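Local coordinates for cobalamin biosynthesis protein CobN (Mycobacterium tuberculosis, PDB 7C6O) that probably acts as the large catalytic subunit of cobaltochelatase, inserting cobalt into a corrin-ring precursor during cobalamin biosynthesis, at residues 599-602 with 608-611; 556-561 with 595-600. One frame throughout, in Å; residues are numbered along the deposited sequence.

Interaction 1. Residues 599-602 with 608-611; sequences TQAK and VLVD
Lys602 and Leu609 meet without any flat group between them, so the contact has neither ring faces nor ring edges to match. All of the touching atoms are aliphatic. The side chains cross at about a right angle, and the lysine stem lies across the branch point of the leucine. Lys602 CG is 3.7 Å from Leu609 CG. One carbon further out, Lys602 CD is also 3.7 Å from Leu609 CD1. The other methyl, CD2, reaches the side of Ala601, 4.4 Å from its CB, a looser touch. In Leu609, CG stands opposite the carbonyl carbon (chi1 -54°), and the two methyls spread over the helix surface.

The lysine chain starts out extended, then folds at its last two torsions (chi3 71°, chi4 75°). The bends take NZ away from the leucine, toward polar partners outside the contact, where it hydrogen-bonds Asn841 OD1 and Phe842 O. Asn841 OD1 also takes a weak hydrogen bond from Leu609 N. One amide oxygen thus links the helix side chain to the strand backbone. The buried ammonium group is held while its stem packs as a hydrocarbon.

Helix 595-604 and strand 608-612 are the last two elements of a beta-alpha-beta unit that begins with strand 586-591. Ala601 and Leu609 both rest on Tyr588 of that first strand, which pairs in parallel with 608-612. Leu609 also touches Phe590, and the far side of the helix, at Thr599 and Gln600, packs on Phe943 of helix 942-947.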
ATOM      1  N   THR A 599       3.541   0.718   0.938  1.00 11.80           N
ATOM      2  CA  THR A 599       3.606   1.071  -0.475  1.00 12.13           C
ATOM      3  C   THR A 599       3.462   2.575  -0.681  1.00 12.43           C
ATOM      4  O   THR A 599       4.104   3.153  -1.568  1.00 12.06           O
ATOM      5  CB  THR A 599       2.520   0.306  -1.236  1.00 11.63           C
ATOM      6  OG1 THR A 599       2.772  -1.101  -1.131  1.00 14.01           O
ATOM      7  CG2 THR A 599       2.497   0.699  -2.693  1.00 12.77           C
ATOM      8  N   GLN A 600       2.636   3.231   0.138  1.00 10.72           N
ATOM      9  CA  GLN A 600       2.464   4.673  -0.005  1.00 12.54           C
ATOM     10  C   GLN A 600       3.770   5.408   0.267  1.00 12.36           C
ATOM     11  O   GLN A 600       4.092   6.389  -0.413  1.00 11.28           O
ATOM     12  CB  GLN A 600       1.358   5.174   0.927  1.00 12.26           C
ATOM     13  CG  GLN A 600       0.892   6.606   0.634  1.00 14.17           C
ATOM     14  CD  GLN A 600       0.113   6.727  -0.674  1.00 15.89           C
ATOM     15  OE1 GLN A 600       0.571   6.296  -1.733  1.00 19.73           O
ATOM     16  NE2 GLN A 600      -1.070   7.324  -0.601  1.00 17.07           N
ATOM     17  N   ALA A 601       4.540   4.940   1.250  1.00 12.06           N
ATOM     18  CA  ALA A 601       5.850   5.529   1.498  1.00 12.63           C
ATOM     19  C   ALA A 601       6.803   5.257   0.339  1.00 13.31           C
ATOM     20  O   ALA A 601       7.600   6.127  -0.030  1.00 12.08           O
ATOM     21  CB  ALA A 601       6.426   4.995   2.809  1.00 14.20           C
ATOM     22  N   LYS A 602       6.732   4.056  -0.247  1.00 12.33           N
ATOM     23  CA  LYS A 602       7.578   3.734  -1.395  1.00 11.07           C
ATOM     24  C   LYS A 602       7.325   4.683  -2.558  1.00 13.16           C
ATOM     25  O   LYS A 602       8.261   5.082  -3.261  1.00 14.28           O
ATOM     26  CB  LYS A 602       7.335   2.294  -1.853  1.00 11.27           C
ATOM     27  CG  LYS A 602       7.771   1.212  -0.877  1.00 11.42           C
ATOM     28  CD  LYS A 602       7.253  -0.156  -1.322  1.00 13.43           C
ATOM     29  CE  LYS A 602       7.961  -0.667  -2.571  1.00 13.20           C
ATOM     30  NZ  LYS A 602       9.336  -1.164  -2.272  1.00 16.20           N
ATOM     31  N   VAL A 608      12.875   3.353   0.910  1.00 13.42           N
ATOM     32  CA  VAL A 608      13.401   1.993   0.901  1.00  9.90           C
ATOM     33  C   VAL A 608      12.909   1.330   2.179  1.00 13.22           C
ATOM     34  O   VAL A 608      13.392   1.639   3.273  1.00 13.04           O
ATOM     35  CB  VAL A 608      14.933   1.968   0.816  1.00 13.84           C
ATOM     36  CG1 VAL A 608      15.451   0.538   0.933  1.00 13.16           C
ATOM     37  CG2 VAL A 608      15.413   2.606  -0.483  1.00 14.01           C
ATOM     38  N   LEU A 609      11.933   0.436   2.055  1.00 12.59           N
ATOM     39  CA  LEU A 609      11.427  -0.272   3.221  1.00 13.93           C
ATOM     40  C   LEU A 609      12.405  -1.356   3.653  1.00 14.04           C
ATOM     41  O   LEU A 609      13.116  -1.946   2.838  1.00 14.54           O
ATOM     42  CB  LEU A 609      10.068  -0.908   2.929  1.00 12.50           C
ATOM     43  CG  LEU A 609       8.951  -0.020   2.380  1.00 13.50           C
ATOM     44  CD1 LEU A 609       7.664  -0.819   2.277  1.00 15.64           C
ATOM     45  CD2 LEU A 609       8.751   1.225   3.237  1.00 11.26           C
ATOM     46  N   VAL A 610      12.444  -1.604   4.959  1.00 14.47           N
ATOM     47  CA  VAL A 610      13.069  -2.796   5.522  1.00 12.18           C
ATOM     48  C   VAL A 610      11.984  -3.437   6.372  1.00 15.79           C
ATOM     49  O   VAL A 610      11.762  -3.024   7.516  1.00 15.43           O
ATOM     50  CB  VAL A 610      14.317  -2.483   6.357  1.00 12.94           C
ATOM     51  CG1 VAL A 610      14.929  -3.773   6.895  1.00 15.34           C
ATOM     52  CG2 VAL A 610      15.335  -1.714   5.534  1.00 12.48           C
ATOM     53  N   ASP A 611      11.280  -4.421   5.821  1.00 14.68           N
ATOM     54  CA  ASP A 611      10.101  -4.865   6.543  1.00 12.64           C
ATOM     55  C   ASP A 611      10.503  -5.714   7.745  1.00 13.53           C
ATOM     56  O   ASP A 611      11.607  -6.259   7.817  1.00 17.21           O
ATOM     57  CB  ASP A 611       9.109  -5.594   5.623  1.00 14.45           C
ATOM     58  CG  ASP A 611       9.651  -6.880   5.020  1.00 17.13           C
ATOM     59  OD1 ASP A 611      10.739  -7.351   5.400  1.00 16.63           O
ATOM     60  OD2 ASP A 611       8.951  -7.426   4.139  1.00 18.79           O
TER

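Interaction 2. Residues 556-561 with 595-600; sequences GKHGNL and PGEGTQ
Glu597 packs its CB and CG against Lys557 and His558, and this aliphatic part is the tight portion of the contact. Lys557 CE comes within 3.5 Å of Glu597 CG. His558 ND1 is 3.7 Å from Glu597 CB, which approaches the imidazole obliquely. The contact buries ND1, which has no polar partner in the model. The peptide bond between Lys557 and His558 is cis, and both side chains head toward the helix.

The polar end is looser. Lys557 NZ and Glu597 OE2 form only a long salt bridge of 3.9 Å, and NZ has a second, weak ion pair with Asp594. A bend in Glu597 (chi2 87°) turns its carboxylate back over its own helix turn. There OE1 hydrogen-bonds Thr888 OG1, a firmer hold than the lysine gives. Glu597 and His558 both stay partly exposed.

The first turn of the helix is well tied. Pro595 O meets Thr599 OG1 at 2.7 Å and Thr599 N at 2.9 Å, from opposite faces of its carbonyl plane.

The loop follows strand 551-555, and the helix follows the parallel strand 586-591. Lys557, His558 and Glu597 all touch Phe590 of that second strand. A loop and a helix start meeting at the carboxyl ends of adjacent parallel strands are typical of alpha/beta folds.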
ATOM      1  N   GLY A 556       8.911   2.674  11.933  0.76 23.52           N
ATOM      2  CA  GLY A 556       7.648   1.982  12.083  0.76 23.49           C
ATOM      3  C   GLY A 556       6.493   2.614  11.324  0.76 24.60           C
ATOM      4  O   GLY A 556       6.535   3.762  10.875  0.76 19.78           O
ATOM      5  N   LYS A 557       5.419   1.831  11.209  1.00 28.56           N
ATOM      6  CA  LYS A 557       4.217   2.243  10.491  1.00 32.68           C
ATOM      7  C   LYS A 557       3.317   3.079  11.396  1.00 31.45           C
ATOM      8  O   LYS A 557       2.846   2.582  12.426  1.00 29.50           O
ATOM      9  CB  LYS A 557       3.461   1.011   9.989  1.00 34.37           C
ATOM     10  CG  LYS A 557       2.136   1.308   9.295  1.00 34.75           C
ATOM     11  CD  LYS A 557       0.938   1.042  10.182  1.00 35.76           C
ATOM     12  CE  LYS A 557      -0.363   1.216   9.415  1.00 36.63           C
ATOM     13  NZ  LYS A 557      -1.558   1.184  10.303  1.00 37.05           N
ATOM     14  N   HIS A 558       3.067   4.340  11.028  1.00 28.91           N
ATOM     15  CA  HIS A 558       3.720   5.050   9.924  1.00 29.52           C
ATOM     16  C   HIS A 558       3.681   6.546  10.223  1.00 31.30           C
ATOM     17  O   HIS A 558       2.949   6.981  11.111  1.00 31.35           O
ATOM     18  CB  HIS A 558       3.045   4.775   8.572  1.00 31.44           C
ATOM     19  CG  HIS A 558       1.585   5.113   8.535  1.00 35.32           C
ATOM     20  ND1 HIS A 558       0.606   4.155   8.384  1.00 35.58           N
ATOM     21  CD2 HIS A 558       0.939   6.300   8.621  1.00 35.66           C
ATOM     22  CE1 HIS A 558      -0.580   4.736   8.384  1.00 34.23           C
ATOM     23  NE2 HIS A 558      -0.407   6.037   8.527  1.00 36.93           N
ATOM     24  N   GLY A 559       4.457   7.331   9.468  1.00 31.85           N
ATOM     25  CA  GLY A 559       4.453   8.772   9.610  1.00 28.82           C
ATOM     26  C   GLY A 559       3.453   9.446   8.685  1.00 25.00           C
ATOM     27  O   GLY A 559       2.677   8.803   7.979  1.00 25.87           O
ATOM     28  N   ASN A 560       3.481  10.782   8.689  1.00 18.77           N
ATOM     29  CA  ASN A 560       2.520  11.561   7.923  1.00 16.68           C
ATOM     30  C   ASN A 560       3.091  12.189   6.659  1.00 15.65           C
ATOM     31  O   ASN A 560       2.316  12.705   5.847  1.00 15.26           O
ATOM     32  CB  ASN A 560       1.895  12.666   8.795  1.00 18.41           C
ATOM     33  CG  ASN A 560       2.925  13.631   9.378  1.00 20.25           C
ATOM     34  OD1 ASN A 560       4.018  13.813   8.841  1.00 20.52           O
ATOM     35  ND2 ASN A 560       2.564  14.266  10.490  1.00 20.79           N
ATOM     36  N   LEU A 561       4.411  12.167   6.464  0.57 13.39           N
ATOM     37  CA  LEU A 561       4.989  12.843   5.303  0.57 12.07           C
ATOM     38  C   LEU A 561       4.456  12.257   4.000  0.57 12.37           C
ATOM     39  O   LEU A 561       4.053  12.997   3.093  0.57 12.57           O
ATOM     40  CB  LEU A 561       6.516  12.766   5.344  0.57 13.21           C
ATOM     41  CG  LEU A 561       7.232  13.540   4.230  0.57 13.77           C
ATOM     42  CD1 LEU A 561       8.484  14.219   4.757  0.57 13.83           C
ATOM     43  CD2 LEU A 561       7.578  12.636   3.052  0.57 13.56           C
ATOM     44  N   PRO A 595       0.880  -3.943   3.797  1.00 13.96           N
ATOM     45  CA  PRO A 595       1.446  -3.603   2.479  1.00 13.38           C
ATOM     46  C   PRO A 595       1.006  -2.253   1.943  1.00 14.07           C
ATOM     47  O   PRO A 595       1.814  -1.551   1.324  1.00 14.27           O
ATOM     48  CB  PRO A 595       0.954  -4.750   1.586  1.00 13.67           C
ATOM     49  CG  PRO A 595      -0.270  -5.258   2.268  1.00 11.32           C
ATOM     50  CD  PRO A 595      -0.004  -5.120   3.729  1.00 13.98           C
ATOM     51  N   GLY A 596      -0.255  -1.872   2.148  1.00 15.46           N
ATOM     52  CA  GLY A 596      -0.741  -0.630   1.567  1.00 15.78           C
ATOM     53  C   GLY A 596      -0.034   0.591   2.123  1.00 14.66           C
ATOM     54  O   GLY A 596       0.399   1.474   1.377  1.00 11.29           O
ATOM     55  N   GLU A 597       0.101   0.652   3.447  1.00 10.70           N
ATOM     56  CA  GLU A 597       0.732   1.814   4.059  1.00 14.01           C
ATOM     57  C   GLU A 597       2.217   1.880   3.718  1.00 12.60           C
ATOM     58  O   GLU A 597       2.762   2.968   3.500  1.00 13.55           O
ATOM     59  CB  GLU A 597       0.511   1.784   5.571  1.00 17.67           C
ATOM     60  CG  GLU A 597      -0.965   1.761   5.977  1.00 23.18           C
ATOM     61  CD  GLU A 597      -1.552   0.354   6.037  1.00 25.59           C
ATOM     62  OE1 GLU A 597      -0.966  -0.577   5.442  1.00 23.28           O
ATOM     63  OE2 GLU A 597      -2.604   0.178   6.689  1.00 27.46           O
ATOM     64  N   GLY A 598       2.890   0.729   3.656  1.00 12.04           N
ATOM     65  CA  GLY A 598       4.286   0.730   3.247  1.00 12.87           C
ATOM     66  C   GLY A 598       4.457   1.155   1.803  1.00 14.18           C
ATOM     67  O   GLY A 598       5.398   1.879   1.464  1.00 12.59           O
ATOM     68  N   THR A 599       3.541   0.718   0.938  1.00 11.80           N
ATOM     69  CA  THR A 599       3.606   1.071  -0.475  1.00 12.13           C
ATOM     70  C   THR A 599       3.462   2.575  -0.681  1.00 12.43           C
ATOM     71  O   THR A 599       4.104   3.153  -1.568  1.00 12.06           O
ATOM     72  CB  THR A 599       2.520   0.306  -1.236  1.00 11.63           C
ATOM     73  OG1 THR A 599       2.772  -1.101  -1.131  1.00 14.01           O
ATOM     74  CG2 THR A 599       2.497   0.699  -2.693  1.00 12.77           C
ATOM     75  N   GLN A 600       2.636   3.231   0.138  1.00 10.72           N
ATOM     76  CA  GLN A 600       2.464   4.673  -0.005  1.00 12.54           C
ATOM     77  C   GLN A 600       3.770   5.408   0.267  1.00 12.36           C
ATOM     78  O   GLN A 600       4.092   6.389  -0.413  1.00 11.28           O
ATOM     79  CB  GLN A 600       1.358   5.174   0.927  1.00 12.26           C
ATOM     80  CG  GLN A 600       0.892   6.606   0.634  1.00 14.17           C
ATOM     81  CD  GLN A 600       0.113   6.727  -0.674  1.00 15.89           C
ATOM     82  OE1 GLN A 600       0.571   6.296  -1.733  1.00 19.73           O
ATOM     83  NE2 GLN A 600      -1.070   7.324  -0.601  1.00 17.07           N
TER

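Overall arrangement
From the N-terminal side, the chain leaves strand 551-555 through loop 556-561. It passes helix 576-581 and strand 586-591 before reaching helix 595-604. Interaction 2 closes this long excursion of 33 residues. Interaction 1 then closes a short one of five residues, between the same helix and strand 608-612. Neither loop nests in the other. They follow in sequence and overlap at Thr599 and Gln600. The helix uses its first turn for the loop and its later part for the strand. The two contacts join directly where Leu609 CD1 packs 3.6 Å from Gly598 O. Together they tie the helix to the loop after strand 551-555 and to strand 608-612, the two strands that flank 586-591 in the sheet.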